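Local coordinates for lovastatin nonaketide synthase mokA (PDB 6AD3), which catalyses the iterative nine-step assembly of the lovastatin (monacolin K) polyketide and is represented here by its condensation domain, at residues 306-309 with 310-314. The protein carries 1 engineered substitution. Numbering follows the deposited sequence.
Sequences ARLD and PMVAF
One face of the Asp309 carboxylate lies against the start of the pyrrolidine ring of Pro310, with the ring nitrogen N above Asp309 CG at 3.3 Å and Pro310 CD beside it. Met311 N approaches from this same face, well above the carboxylate plane, and makes a weak hydrogen bond of 2.9 Å to Asp309 OD2. Val312 N comes close to the edge instead: it meets the anti lone pair of Asp309 OD2 at 3.0 Å, with an N-H...O angle of 144°. On the opposite face, off to the side, Val312 CG2 sits 3.6 Å from Asp309 OD2. CG lies anti to the backbone N (chi1 179°), beside the carbonyl carbon, which brings the carboxylate to the open amides of the first turn, where OD2 accepts from two at once. Asp309 is thus the N-cap of helix 310-322, which follows strand 301-307 after the two-residue link Leu308-Asp309; that strand is an outermost one of the six-stranded mixed sheet in this condensation domain. Pro310 fills the first helical position, where its lack of an N-H costs nothing, since the capping bonds come from the second and third residues, Met311 and Val312. The exposed carboxylate also faces the positive end of the helix dipole, which would probably favour its charged form. The regular helical bonding begins with Ala313 N, which donates to Asp309 O at 3.1 Å along a nearly straight path (166°). On the buried side of the turn, Leu308 crosses Val312 at about a right angle. Leu308 CD1 rests 4.0 Å from Val312 CG1, while Leu308 CD2 lies 4.2 Å from Ala313 CB. All three apolar residues are buried: Leu308 also packs on Ile504 and Val312 on Ser511 of helix 495-512, and Pro480 touches both Leu308 and Ala313.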
loop_
_atom_site.group_PDB
_atom_site.type_symbol
_atom_site.label_atom_id
_atom_site.label_comp_id
_atom_site.label_asym_id
_atom_site.label_seq_id
_atom_site.Cartn_x
_atom_site.Cartn_y
_atom_site.Cartn_z
ATOM N N ALA A 306 -0.850 2.110 16.606
ATOM C CA ALA A 306 -1.232 3.129 17.635
ATOM C C ALA A 306 -1.827 4.376 17.024
ATOM O O ALA A 306 -1.509 4.751 15.911
ATOM C CB ALA A 306 -0.044 3.503 18.474
ATOM N N ARG A 307 -2.702 5.027 17.786
ATOM C CA ARG A 307 -3.178 6.360 17.479
ATOM C C ARG A 307 -2.250 7.378 18.050
ATOM O O ARG A 307 -1.866 7.293 19.230
ATOM C CB ARG A 307 -4.508 6.598 18.174
ATOM C CG ARG A 307 -5.617 5.917 17.542
ATOM C CD ARG A 307 -6.314 6.798 16.548
ATOM N NE ARG A 307 -7.378 5.983 16.047
ATOM C CZ ARG A 307 -7.811 5.963 14.812
ATOM N NH1 ARG A 307 -7.534 6.942 13.982
ATOM N NH2 ARG A 307 -8.723 5.073 14.494
ATOM N N LEU A 308 -2.015 8.424 17.286
ATOM C CA LEU A 308 -1.156 9.503 17.728
ATOM C C LEU A 308 -1.995 10.475 18.550
ATOM O O LEU A 308 -3.146 10.741 18.208
ATOM C CB LEU A 308 -0.558 10.218 16.529
ATOM C CG LEU A 308 0.464 11.289 16.817
ATOM C CD1 LEU A 308 1.733 10.722 17.447
ATOM C CD2 LEU A 308 0.788 12.056 15.537
ATOM N N ASP A 309 -1.416 10.923 19.667
ATOM C CA ASP A 309 -1.971 11.995 20.505
ATOM C C ASP A 309 -2.411 13.183 19.651
ATOM O O ASP A 309 -1.637 13.679 18.845
ATOM C CB ASP A 309 -0.892 12.436 21.496
ATOM C CG ASP A 309 -1.351 13.573 22.399
ATOM O OD1 ASP A 309 -1.923 13.293 23.451
ATOM O OD2 ASP A 309 -1.019 14.714 22.115
ATOM N N PRO A 310 -3.589 13.759 19.959
ATOM C CA PRO A 310 -4.091 14.814 19.099
ATOM C C PRO A 310 -3.360 16.141 19.249
ATOM O O PRO A 310 -3.244 16.896 18.268
ATOM C CB PRO A 310 -5.563 14.948 19.525
ATOM C CG PRO A 310 -5.619 14.392 20.905
ATOM C CD PRO A 310 -4.651 13.241 20.854
ATOM N N MET A 311 -2.668 16.334 20.369
ATOM C CA MET A 311 -1.866 17.551 20.519
ATOM C C MET A 311 -0.560 17.444 19.766
ATOM O O MET A 311 -0.079 18.433 19.215
ATOM C CB MET A 311 -1.628 17.900 21.993
ATOM C CG MET A 311 -2.764 18.702 22.587
ATOM S SD MET A 311 -2.985 20.312 21.738
ATOM C CE MET A 311 -1.324 20.831 21.564
ATOM N N VAL A 312 -0.023 16.221 19.664
ATOM C CA VAL A 312 1.171 16.008 18.834
ATOM C C VAL A 312 0.821 16.214 17.360
ATOM O O VAL A 312 1.544 16.906 16.616
ATOM C CB VAL A 312 1.779 14.604 19.035
ATOM C CG1 VAL A 312 2.962 14.417 18.117
ATOM C CG2 VAL A 312 2.198 14.404 20.495
ATOM N N ALA A 313 -0.311 15.701 16.952
ATOM C CA ALA A 313 -0.790 15.916 15.559
ATOM C C ALA A 313 -0.994 17.378 15.229
ATOM O O ALA A 313 -0.618 17.844 14.127
ATOM C CB ALA A 313 -2.053 15.154 15.314
ATOM N N PHE A 314 -1.539 18.108 16.194
ATOM C CA PHE A 314 -1.745 19.557 16.069
ATOM C C PHE A 314 -0.426 20.291 15.907
ATOM O O PHE A 314 -0.293 21.159 15.023
ATOM C CB PHE A 314 -2.537 20.084 17.273
ATOM C CG PHE A 314 -2.607 21.597 17.346
ATOM C CD1 PHE A 314 -3.527 22.290 16.578
ATOM C CD2 PHE A 314 -1.700 22.295 18.089
ATOM C CE1 PHE A 314 -3.573 23.670 16.616
ATOM C CE2 PHE A 314 -1.752 23.678 18.161
ATOM C CZ PHE A 314 -2.702 24.359 17.435
#